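Local coordinates for protein pectinesterase (Sitophilus oryzae, PDB 4PMH) that probably helps digest plant cell walls by hydrolysing the methyl esters of pectin, leaving de-esterified polygalacturonate and methanol, at residues D226-G231 with C239-K244; T251-A256 with K285-R290; S272-D277 with D320-T325; G289-S294 with T330-G335. One frame throughout, in Å; residues are numbered along the deposited sequence.

Contact 1. Residues D226-G231 with C239-K244; sequences DFVFGG and CTFYVK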
loop_
_atom_site.group_PDB
_atom_site.type_symbol
_atom_site.label_atom_id
_atom_site.label_comp_id
_atom_site.label_asym_id
_atom_site.label_seq_id
_atom_site.Cartn_x
_atom_site.Cartn_y
_atom_site.Cartn_z
ATOM N N ASP A 226 2.301 4.431 9.201
ATOM C CA ASP A 226 2.016 3.122 8.588
ATOM C C ASP A 226 1.317 3.298 7.250
ATOM O O ASP A 226 0.362 2.592 6.948
ATOM C CB ASP A 226 1.152 2.231 9.516
ATOM C CG ASP A 226 1.749 2.036 10.900
ATOM O OD1 ASP A 226 2.959 2.299 11.133
ATOM O OD2 ASP A 226 0.987 1.594 11.796
ATOM N N PHE A 227 1.759 4.259 6.448
ATOM C CA PHE A 227 0.999 4.577 5.224
ATOM C C PHE A 227 1.242 3.653 4.043
ATOM O O PHE A 227 0.590 3.775 2.981
ATOM C CB PHE A 227 1.044 6.079 4.872
ATOM C CG PHE A 227 2.367 6.618 4.402
ATOM C CD1 PHE A 227 3.252 7.230 5.298
ATOM C CD2 PHE A 227 2.682 6.631 3.043
ATOM C CE1 PHE A 227 4.438 7.801 4.840
ATOM C CE2 PHE A 227 3.856 7.189 2.599
ATOM C CZ PHE A 227 4.727 7.799 3.490
ATOM N N VAL A 228 2.140 2.692 4.230
ATOM C CA VAL A 228 2.236 1.539 3.331
ATOM C C VAL A 228 2.360 0.336 4.250
ATOM O O VAL A 228 3.412 0.135 4.879
ATOM C CB VAL A 228 3.443 1.600 2.363
ATOM C CG1 VAL A 228 3.490 0.360 1.465
ATOM C CG2 VAL A 228 3.389 2.862 1.524
ATOM N N PHE A 229 1.288 -0.455 4.335
ATOM C CA PHE A 229 1.183 -1.495 5.331
ATOM C C PHE A 229 0.472 -2.729 4.790
ATOM O O PHE A 229 -0.312 -2.652 3.832
ATOM C CB PHE A 229 0.465 -0.939 6.578
ATOM C CG PHE A 229 -1.046 -0.881 6.451
ATOM C CD1 PHE A 229 -1.659 0.133 5.728
ATOM C CD2 PHE A 229 -1.853 -1.826 7.083
ATOM C CE1 PHE A 229 -3.042 0.190 5.603
ATOM C CE2 PHE A 229 -3.247 -1.765 6.977
ATOM C CZ PHE A 229 -3.835 -0.751 6.229
ATOM N N GLY A 230 0.789 -3.876 5.384
ATOM C CA GLY A 230 0.220 -5.151 4.951
ATOM C C GLY A 230 1.226 -6.214 4.595
ATOM O O GLY A 230 2.436 -6.082 4.861
ATOM N N GLY A 231 0.731 -7.275 3.954
ATOM C CA GLY A 231 1.480 -8.511 3.828
ATOM C C GLY A 231 1.762 -9.040 2.434
ATOM O O GLY A 231 2.170 -10.186 2.293
ATOM N N CYS A 239 9.063 5.105 -7.546
ATOM C CA CYS A 239 7.939 5.660 -6.810
ATOM C C CYS A 239 8.448 6.742 -5.885
ATOM O O CYS A 239 9.645 6.848 -5.669
ATOM C CB CYS A 239 7.250 4.559 -6.003
ATOM S SG CYS A 239 6.233 3.434 -6.978
ATOM N N THR A 240 7.532 7.564 -5.369
ATOM C CA THR A 240 7.872 8.575 -4.391
ATOM C C THR A 240 6.987 8.385 -3.177
ATOM O O THR A 240 5.767 8.267 -3.327
ATOM C CB THR A 240 7.693 10.007 -4.951
ATOM O OG1 THR A 240 8.607 10.217 -6.037
ATOM C CG2 THR A 240 7.973 11.060 -3.894
ATOM N N PHE A 241 7.604 8.358 -1.999
ATOM C CA PHE A 241 6.899 8.228 -0.730
ATOM C C PHE A 241 7.103 9.528 0.045
ATOM O O PHE A 241 8.258 9.918 0.319
ATOM C CB PHE A 241 7.456 7.049 0.085
ATOM C CG PHE A 241 7.386 5.722 -0.623
ATOM C CD1 PHE A 241 8.402 5.328 -1.480
ATOM C CD2 PHE A 241 6.303 4.868 -0.435
ATOM C CE1 PHE A 241 8.334 4.105 -2.148
ATOM C CE2 PHE A 241 6.219 3.661 -1.105
ATOM C CZ PHE A 241 7.243 3.276 -1.972
ATOM N N TYR A 242 6.006 10.199 0.399
ATOM C CA TYR A 242 6.073 11.551 0.940
ATOM C C TYR A 242 5.447 11.597 2.328
ATOM O O TYR A 242 4.253 11.342 2.483
ATOM C CB TYR A 242 5.350 12.521 -0.001
ATOM C CG TYR A 242 5.616 13.972 0.293
ATOM C CD1 TYR A 242 4.931 14.617 1.303
ATOM C CD2 TYR A 242 6.570 14.693 -0.434
ATOM C CE1 TYR A 242 5.183 15.937 1.597
ATOM C CE2 TYR A 242 6.834 16.027 -0.147
ATOM C CZ TYR A 242 6.136 16.638 0.877
ATOM O OH TYR A 242 6.345 17.965 1.185
ATOM N N VAL A 243 6.257 11.920 3.318
ATOM C CA VAL A 243 5.820 11.980 4.698
ATOM C C VAL A 243 5.273 13.371 4.961
ATOM O O VAL A 243 6.013 14.341 4.950
ATOM C CB VAL A 243 6.959 11.717 5.673
ATOM C CG1 VAL A 243 6.436 11.664 7.102
ATOM C CG2 VAL A 243 7.647 10.408 5.320
ATOM N N LYS A 244 3.976 13.444 5.194
ATOM C CA LYS A 244 3.302 14.708 5.384
ATOM C C LYS A 244 3.464 15.183 6.806
ATOM O O LYS A 244 3.591 14.392 7.730
ATOM C CB LYS A 244 1.813 14.566 5.076
ATOM C CG LYS A 244 1.482 14.525 3.590
ATOM C CD LYS A 244 0.020 14.864 3.316
ATOM C CE LYS A 244 -0.299 16.338 3.527
ATOM N NZ LYS A 244 0.078 17.234 2.395
#

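Contact 2. Residues T251-A256 with K285-R290; sequences TAVVFA and KAYLGR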
loop_
_atom_site.group_PDB
_atom_site.type_symbol
_atom_site.label_atom_id
_atom_site.label_comp_id
_atom_site.label_asym_id
_atom_site.label_seq_id
_atom_site.Cartn_x
_atom_site.Cartn_y
_atom_site.Cartn_z
ATOM N N THR A 251 6.240 12.308 15.115
ATOM C CA THR A 251 6.892 10.980 14.975
ATOM C C THR A 251 6.382 9.976 13.913
ATOM O O THR A 251 5.773 8.970 14.253
ATOM C CB THR A 251 6.855 10.253 16.326
ATOM O OG1 THR A 251 7.531 8.993 16.207
ATOM C CG2 THR A 251 5.410 10.040 16.787
ATOM N N ALA A 252 6.696 10.211 12.649
ATOM C CA ALA A 252 6.122 9.469 11.516
ATOM C C ALA A 252 6.788 8.109 11.237
ATOM O O ALA A 252 7.903 7.868 11.679
ATOM C CB ALA A 252 6.228 10.338 10.276
ATOM N N VAL A 253 6.087 7.235 10.512
ATOM C CA VAL A 253 6.629 5.933 10.083
ATOM C C VAL A 253 6.066 5.567 8.708
ATOM O O VAL A 253 4.867 5.592 8.518
ATOM C CB VAL A 253 6.272 4.784 11.035
ATOM C CG1 VAL A 253 7.221 3.616 10.807
ATOM C CG2 VAL A 253 6.301 5.218 12.492
ATOM N N VAL A 254 6.914 5.194 7.760
ATOM C CA VAL A 254 6.426 4.951 6.394
ATOM C C VAL A 254 5.800 3.559 6.247
ATOM O O VAL A 254 4.566 3.439 6.050
ATOM C CB VAL A 254 7.546 5.147 5.370
ATOM C CG1 VAL A 254 7.063 4.847 3.956
ATOM C CG2 VAL A 254 8.097 6.561 5.468
ATOM N N PHE A 255 6.636 2.518 6.338
ATOM C CA PHE A 255 6.238 1.143 6.076
ATOM C C PHE A 255 5.880 0.374 7.341
ATOM O O PHE A 255 6.571 0.477 8.351
ATOM C CB PHE A 255 7.356 0.397 5.342
ATOM C CG PHE A 255 7.723 1.010 4.019
ATOM C CD1 PHE A 255 6.988 0.745 2.890
ATOM C CD2 PHE A 255 8.796 1.881 3.918
ATOM C CE1 PHE A 255 7.317 1.324 1.669
ATOM C CE2 PHE A 255 9.143 2.462 2.708
ATOM C CZ PHE A 255 8.401 2.186 1.585
ATOM N N ALA A 256 4.800 -0.403 7.269
ATOM C CA ALA A 256 4.399 -1.306 8.342
ATOM C C ALA A 256 3.984 -2.660 7.765
ATOM O O ALA A 256 2.818 -3.000 7.747
ATOM C CB ALA A 256 3.283 -0.705 9.205
ATOM N N LYS A 285 12.647 13.111 12.742
ATOM C CA LYS A 285 11.780 12.306 13.593
ATOM C C LYS A 285 10.821 11.431 12.782
ATOM O O LYS A 285 9.742 11.096 13.261
ATOM C CB LYS A 285 10.970 13.211 14.533
ATOM C CG LYS A 285 11.796 13.917 15.609
ATOM C CD LYS A 285 10.960 14.332 16.825
ATOM C CE LYS A 285 10.125 15.593 16.609
ATOM N NZ LYS A 285 9.186 15.867 17.739
ATOM N N ALA A 286 11.179 11.095 11.545
ATOM C CA ALA A 286 10.447 10.085 10.827
ATOM C C ALA A 286 11.249 8.784 10.827
ATOM O O ALA A 286 12.504 8.794 10.812
ATOM C CB ALA A 286 10.168 10.530 9.416
ATOM N N TYR A 287 10.532 7.667 10.844
ATOM C CA TYR A 287 11.157 6.353 10.666
ATOM C C TYR A 287 10.778 5.737 9.327
ATOM O O TYR A 287 9.682 5.933 8.819
ATOM C CB TYR A 287 10.763 5.431 11.773
ATOM C CG TYR A 287 11.177 5.938 13.128
ATOM C CD1 TYR A 287 12.455 5.696 13.618
ATOM C CD2 TYR A 287 10.284 6.649 13.923
ATOM C CE1 TYR A 287 12.840 6.147 14.867
ATOM C CE2 TYR A 287 10.652 7.100 15.181
ATOM C CZ TYR A 287 11.929 6.850 15.640
ATOM O OH TYR A 287 12.280 7.297 16.875
ATOM N N LEU A 288 11.711 4.995 8.754
ATOM C CA LEU A 288 11.444 4.262 7.535
ATOM C C LEU A 288 10.408 3.151 7.762
ATOM O O LEU A 288 9.620 2.854 6.864
ATOM C CB LEU A 288 12.738 3.655 6.996
ATOM C CG LEU A 288 13.776 4.648 6.475
ATOM C CD1 LEU A 288 15.027 3.897 6.019
ATOM C CD2 LEU A 288 13.235 5.522 5.340
ATOM N N GLY A 289 10.403 2.532 8.944
ATOM C CA GLY A 289 9.498 1.424 9.149
ATOM C C GLY A 289 9.380 0.890 10.559
ATOM O O GLY A 289 10.199 1.199 11.442
ATOM N N ARG A 290 8.321 0.106 10.750
ATOM C CA ARG A 290 8.144 -0.735 11.918
ATOM C C ARG A 290 7.336 -1.969 11.521
ATOM O O ARG A 290 6.576 -1.951 10.561
ATOM C CB ARG A 290 7.422 0.010 13.037
ATOM C CG ARG A 290 5.960 0.336 12.777
ATOM C CD ARG A 290 5.407 1.161 13.933
ATOM N NE ARG A 290 4.038 1.594 13.708
ATOM C CZ ARG A 290 3.193 1.974 14.667
ATOM N NH1 ARG A 290 3.570 2.030 15.939
ATOM N NH2 ARG A 290 1.957 2.316 14.352
#

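Contact 3. Residues S272-D277 with D320-T325; sequences STITGD and DGIINT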
loop_
_atom_site.group_PDB
_atom_site.type_symbol
_atom_site.label_atom_id
_atom_site.label_comp_id
_atom_site.label_asym_id
_atom_site.label_seq_id
_atom_site.Cartn_x
_atom_site.Cartn_y
_atom_site.Cartn_z
ATOM N N SER A 272 13.578 4.419 -6.015
ATOM C CA SER A 272 12.493 5.273 -5.542
ATOM C C SER A 272 13.044 6.432 -4.692
ATOM O O SER A 272 14.267 6.548 -4.490
ATOM C CB SER A 272 11.481 4.413 -4.764
ATOM O OG SER A 272 10.699 3.604 -5.672
ATOM N N THR A 273 12.144 7.309 -4.238
ATOM C CA THR A 273 12.495 8.430 -3.418
ATOM C C THR A 273 11.645 8.404 -2.167
ATOM O O THR A 273 10.419 8.208 -2.227
ATOM C CB THR A 273 12.233 9.737 -4.179
ATOM O OG1 THR A 273 13.086 9.788 -5.341
ATOM C CG2 THR A 273 12.496 10.958 -3.304
ATOM N N ILE A 274 12.298 8.578 -1.031
ATOM C CA ILE A 274 11.614 8.708 0.239
ATOM C C ILE A 274 11.877 10.109 0.813
ATOM O O ILE A 274 13.004 10.469 1.155
ATOM C CB ILE A 274 12.087 7.630 1.231
ATOM C CG1 ILE A 274 11.773 6.236 0.672
ATOM C CG2 ILE A 274 11.459 7.879 2.576
ATOM C CD1 ILE A 274 12.276 5.089 1.514
ATOM N N THR A 275 10.817 10.890 0.943
ATOM C CA THR A 275 10.964 12.291 1.274
ATOM C C THR A 275 9.762 12.757 2.088
ATOM O O THR A 275 8.958 11.943 2.568
ATOM C CB THR A 275 11.132 13.106 -0.030
ATOM O OG1 THR A 275 11.529 14.440 0.281
ATOM C CG2 THR A 275 9.853 13.126 -0.847
ATOM N N GLY A 276 9.636 14.061 2.256
ATOM C CA GLY A 276 8.519 14.573 3.016
ATOM C C GLY A 276 8.622 16.058 3.207
ATOM O O GLY A 276 9.498 16.702 2.627
ATOM N N ASP A 277 7.719 16.575 4.042
ATOM C CA ASP A 277 7.677 17.986 4.377
ATOM C C ASP A 277 8.932 18.389 5.126
ATOM O O ASP A 277 9.496 17.599 5.885
ATOM C CB ASP A 277 6.446 18.318 5.243
ATOM C CG ASP A 277 5.149 18.397 4.443
ATOM O OD1 ASP A 277 5.161 18.786 3.239
ATOM O OD2 ASP A 277 4.088 18.068 5.037
ATOM N N ASP A 320 15.729 11.053 1.744
ATOM C CA ASP A 320 16.068 12.424 2.137
ATOM C C ASP A 320 16.300 12.494 3.638
ATOM O O ASP A 320 16.029 11.546 4.360
ATOM C CB ASP A 320 15.035 13.438 1.643
ATOM C CG ASP A 320 15.097 13.649 0.131
ATOM O OD1 ASP A 320 16.140 13.417 -0.499
ATOM O OD2 ASP A 320 14.094 14.025 -0.476
ATOM N N GLY A 321 16.859 13.608 4.092
ATOM C CA GLY A 321 17.246 13.761 5.475
ATOM C C GLY A 321 16.077 14.055 6.374
ATOM O O GLY A 321 16.126 14.981 7.160
ATOM N N ILE A 322 15.033 13.248 6.274
ATOM C CA ILE A 322 13.844 13.408 7.087
ATOM C C ILE A 322 13.786 12.318 8.155
ATOM O O ILE A 322 12.937 12.352 9.039
ATOM C CB ILE A 322 12.588 13.335 6.211
ATOM C CG1 ILE A 322 12.516 11.995 5.467
ATOM C CG2 ILE A 322 12.599 14.484 5.204
ATOM C CD1 ILE A 322 11.138 11.648 4.967
ATOM N N ILE A 323 14.703 11.353 8.075
ATOM C CA ILE A 323 14.674 10.204 8.975
ATOM C C ILE A 323 15.766 10.248 10.017
ATOM O O ILE A 323 16.772 10.967 9.895
ATOM C CB ILE A 323 14.787 8.860 8.221
ATOM C CG1 ILE A 323 16.129 8.758 7.472
ATOM C CG2 ILE A 323 13.613 8.694 7.267
ATOM C CD1 ILE A 323 16.636 7.343 7.325
ATOM N N ASN A 324 15.548 9.448 11.043
ATOM C CA ASN A 324 16.557 9.165 12.029
ATOM C C ASN A 324 17.673 8.319 11.406
ATOM O O ASN A 324 17.534 7.121 11.230
ATOM C CB ASN A 324 15.927 8.424 13.190
ATOM C CG ASN A 324 16.851 8.331 14.364
ATOM O OD1 ASN A 324 18.060 8.229 14.201
ATOM N ND2 ASN A 324 16.289 8.375 15.563
ATOM N N THR A 325 18.784 8.967 11.111
ATOM C CA THR A 325 19.842 8.390 10.293
ATOM C C THR A 325 20.621 7.275 11.007
ATOM O O THR A 325 21.216 6.408 10.347
ATOM C CB THR A 325 20.764 9.530 9.775
ATOM O OG1 THR A 325 20.402 9.846 8.426
ATOM C CG2 THR A 325 22.231 9.174 9.810
#

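Contact 4. Residues G289-S294 with T330-G335; sequences GRAWDS and TTATSG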
loop_
_atom_site.group_PDB
_atom_site.type_symbol
_atom_site.label_atom_id
_atom_site.label_comp_id
_atom_site.label_asym_id
_atom_site.label_seq_id
_atom_site.Cartn_x
_atom_site.Cartn_y
_atom_site.Cartn_z
ATOM N N GLY A 289 10.403 2.532 8.944
ATOM C CA GLY A 289 9.498 1.424 9.149
ATOM C C GLY A 289 9.380 0.890 10.559
ATOM O O GLY A 289 10.199 1.199 11.442
ATOM N N ARG A 290 8.321 0.106 10.750
ATOM C CA ARG A 290 8.144 -0.735 11.918
ATOM C C ARG A 290 7.336 -1.969 11.521
ATOM O O ARG A 290 6.576 -1.951 10.561
ATOM C CB ARG A 290 7.422 0.010 13.037
ATOM C CG ARG A 290 5.960 0.336 12.777
ATOM C CD ARG A 290 5.407 1.161 13.933
ATOM N NE ARG A 290 4.038 1.594 13.708
ATOM C CZ ARG A 290 3.193 1.974 14.667
ATOM N NH1 ARG A 290 3.570 2.030 15.939
ATOM N NH2 ARG A 290 1.957 2.316 14.352
ATOM N N ALA A 291 7.496 -3.031 12.282
ATOM C CA ALA A 291 6.784 -4.257 12.001
ATOM C C ALA A 291 5.338 -4.090 12.440
ATOM O O ALA A 291 5.069 -3.596 13.555
ATOM C CB ALA A 291 7.435 -5.413 12.733
ATOM N N TRP A 292 4.424 -4.441 11.530
ATOM C CA TRP A 292 3.015 -4.623 11.898
ATOM C C TRP A 292 2.892 -6.068 12.321
ATOM O O TRP A 292 2.890 -6.985 11.500
ATOM C CB TRP A 292 2.044 -4.270 10.772
ATOM C CG TRP A 292 0.577 -4.526 11.142
ATOM C CD1 TRP A 292 0.027 -4.541 12.407
ATOM C CD2 TRP A 292 -0.494 -4.785 10.234
ATOM N NE1 TRP A 292 -1.338 -4.807 12.331
ATOM C CE2 TRP A 292 -1.675 -4.953 11.005
ATOM C CE3 TRP A 292 -0.579 -4.881 8.837
ATOM C CZ2 TRP A 292 -2.909 -5.231 10.421
ATOM C CZ3 TRP A 292 -1.797 -5.167 8.263
ATOM C CH2 TRP A 292 -2.949 -5.331 9.048
ATOM N N ASP A 293 2.841 -6.249 13.634
ATOM C CA ASP A 293 2.819 -7.553 14.261
ATOM C C ASP A 293 1.336 -7.926 14.415
ATOM O O ASP A 293 0.820 -8.018 15.553
ATOM C CB ASP A 293 3.540 -7.493 15.640
ATOM C CG ASP A 293 5.055 -7.744 15.544
ATOM O OD1 ASP A 293 5.586 -7.960 14.413
ATOM O OD2 ASP A 293 5.699 -7.756 16.622
ATOM N N SER A 294 0.651 -8.099 13.283
ATOM C CA SER A 294 -0.808 -8.375 13.299
ATOM C C SER A 294 -1.151 -9.627 14.097
ATOM O O SER A 294 -0.518 -10.675 13.945
ATOM C CB SER A 294 -1.419 -8.487 11.892
ATOM O OG SER A 294 -0.557 -9.147 10.993
ATOM N N THR A 330 11.728 1.476 13.916
ATOM C CA THR A 330 11.244 1.629 15.294
ATOM C C THR A 330 10.413 0.427 15.817
ATOM O O THR A 330 10.283 -0.603 15.150
ATOM C CB THR A 330 10.495 2.973 15.474
ATOM O OG1 THR A 330 10.275 3.209 16.867
ATOM C CG2 THR A 330 9.163 2.964 14.758
ATOM N N THR A 331 9.885 0.572 17.036
ATOM C CA THR A 331 9.223 -0.514 17.717
ATOM C C THR A 331 8.024 -1.045 16.941
ATOM O O THR A 331 7.258 -0.259 16.373
ATOM C CB THR A 331 8.761 -0.034 19.109
ATOM O OG1 THR A 331 9.895 0.455 19.816
ATOM C CG2 THR A 331 8.147 -1.159 19.900
ATOM N N ALA A 332 7.865 -2.366 16.909
ATOM C CA ALA A 332 6.686 -2.972 16.267
ATOM C C ALA A 332 5.383 -2.580 16.972
ATOM O O ALA A 332 5.384 -2.199 18.156
ATOM C CB ALA A 332 6.805 -4.492 16.217
ATOM N N THR A 333 4.273 -2.707 16.237
ATOM C CA THR A 333 2.934 -2.393 16.768
ATOM C C THR A 333 2.586 -3.169 18.055
ATOM O O THR A 333 1.766 -2.701 18.863
ATOM C CB THR A 333 1.858 -2.680 15.711
ATOM O OG1 THR A 333 1.869 -4.081 15.380
ATOM C CG2 THR A 333 2.093 -1.828 14.474
ATOM N N SER A 334 3.208 -4.337 18.218
ATOM C CA SER A 334 3.069 -5.188 19.398
ATOM C C SER A 334 3.858 -4.729 20.628
ATOM O O SER A 334 3.599 -5.206 21.741
ATOM C CB SER A 334 3.516 -6.608 19.042
ATOM O OG SER A 334 4.897 -6.656 18.702
ATOM N N GLY A 335 4.797 -3.805 20.444
ATOM C CA GLY A 335 5.779 -3.480 21.473
ATOM C C GLY A 335 7.085 -4.245 21.305
ATOM O O GLY A 335 8.049 -4.017 22.048
HETATM O O HOH W 1 6.302 2.254 17.152
HETATM O O HOH W 2 9.722 -3.149 14.257
HETATM O O HOH W 3 0.176 -5.543 16.925
#

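Contact 1. Residues D226-G231 with C239-K244
Phe227, directly after Asp226, the probable nucleophile, lays the far end of its ring against the strand 240-243. CZ comes to 3.7 Å from the carbonyl oxygen Tyr242 O, which approaches the ring obliquely. On one flank CE1 meets Val243 CG2 at 4.2 Å, the methyl lying near the ring plane at its edge, while on the other CE2 rests 4.4 Å from Phe241 CB. The first torsion sets CG between the backbone N and the carbonyl carbon (chi1 70°), which carries the ring across to the strand, about at right angles to the Val243 side chain. Val228 follows with a single branch: CG2, anti to the carbonyl carbon, abuts the rim of the Phe241 ring at 3.9 Å from CE2. The contact is wholly apolar in its side chains and buried, a piece of the hydrophobic interior of the right-handed parallel beta-helix expected of pectin methylesterases. Ile221 of strand 220-223 touches both Phe227 and Phe241, and Phe255 and Phe236 meet the Phe241 ring edge-to-face. Backbone bonds of Val228 to Val254 and Ala256 tie the corner to strand 252-257, while 240-243 lies between 220-223 and 273-276 in another parallel sheet.

Contact 2. Residues T251-A256 with K285-R290
Val253 and Arg290 meet through CG1 and CG, 4.0 Å apart, on the same side of two parallel neighbouring strands. With CG1 anti to the backbone N (chi1 -161°), that branch of Val253 also settles on the backbone, 3.5 Å from Gly289 C. Its other methyl, CG2, lies more loosely between the Tyr287 ring and the Arg290 guanidinium, oblique to each. Tyr287, paired with Val253, places its CB 4.1 Å from Val253 CG1 and turns a ring edge to the other strand, where Thr251 OG1 lies in the ring plane, 3.8 Å from CE2. Its backbone is held at both ends: Tyr287 N donates to Ala252 O at 2.8 Å, and Tyr287 O receives Val254 N. Beyond the corner at Leu288 the roles exchange, and Phe255 becomes the residue bonded at both N and O, to Leu288 O and Arg290 N respectively. The Arg290 N to Phe255 O bond, 3.0 Å long, is nearly straight (162° at the hydrogen). Past Val253 the Arg290 chain runs extended from CG to NE, and NH2 forms a salt bridge with Asp226. An apolar support at the stem and a pinned backbone N thus hold a cation beside the probable nucleophile, consistent with the substrate-binding part assigned to Arg290 by similarity.

Contact 3. Residues S272-D277 with D320-T325
Thr275 and Asp320 run alongside each other in the same direction and join through a hydrogen bond of 2.7 Å from Thr275 OG1 to Asp320 OD2. The carboxylate takes it on the anti lone pair of OD2, turned away from its other oxygen. A second grip is made by the backbone: Asp320 N donates to Ile274 O at 2.8 Å, almost perfectly straight (172° at the hydrogen). Next to this clasp, Ile322 CD1 presses on the strand itself, 3.3 Å from Thr275 O; a chi1 of 59°, with CG1 between the backbone N and the carbonyl carbon, helps direct CD1 there. Gly321 centres an inverse gamma turn that carries the chain from Asp320 to Ile322. Elsewhere the fit is looser. Ile274 CG2 stays 4.5 Å from Ile322 CD1, and the Thr273 methyl CG2 is equally far from Asp320 OD2. The bonded pair Thr275 and Asp320 is partly exposed, whereas Ile274 and Ile322 are buried. Well away from the annotated sites, the contact prolongs the parallel pairing of strands 273-276 and 318-319 by one bond. Strand 240-243 flanks 273-276 on its other edge, Leu288 packs on Ile274, and helix 278-283 covers Ile322 with Trp280 and Ser281.

Contact 4. Residues G289-S294 with T330-G335
Thr333 meets Arg290, Ala291, Trp292 and Asp293 in turn, and of the residues here it has the most surface buried by the contact. Its CB stands 4.0 Å from Ala291 O, the same oxygen that receives Thr333 N in a bond of 2.9 Å. From CB the two branches part: OG1 sits between the backbone N and the carbonyl carbon (chi1 62°), CG2 anti to the carbonyl carbon. OG1 accepts Asp293 N at 2.9 Å, lies in the plane of the indole at the Trp292 edge, 3.5 Å from CD1, and is joined through a water to Asp293 O. CG2 passes near Ala291 O and comes over the centre of one face of the Arg290 guanidinium, which also pairs with Asp226, 4.0 Å from CZ. Along the same seam Thr330 N bonds to Gly289 O, and Ala291 CB meets Ala332 CB at 3.7 Å. Two more waters link the segments, one between Arg290 NH1 and Thr331 O, the other between Ala291 N and Thr330 O. Further on, Ser334 OG donates to Asp293 OD2 in a bond so short that its exact length is doubtful; OD1 of this buried carboxylate is salt-bridged to Arg336. Thr333, within the type I turn from Ala332 to Gly335, thus uses a methyl against a guanidinium face and a hydroxyl that accepts Asp293 N while lying beside the indole edge. Its contacts span both Arg290 and Trp292, assigned to substrate binding by similarity, and probably help to fix their relative placing.

In the fold
Contacts 2 and 4 share Gly289 and Arg290, so strand 286-290 is gripped by 251-256 along one edge and by 330-335 along the other; their centres lie 10 Å apart. Contact 1, centred 9 Å from contact 2, brings the probable nucleophile: Asp226 OD2 lies 2.8 Å from Arg290 NH2. Phe229 CD2 of contact 1 also reaches to 3.5 Å from Trp292 CZ3 of contact 4, which gathers the three contacts round the probable active site. Contact 3 stands apart from it, 20 Å from contact 4 between centres. It joins contact 1 through Val243 N and Thr275 O, 2.8 Å apart, and contact 2 through Ala286 O and Asn324 N.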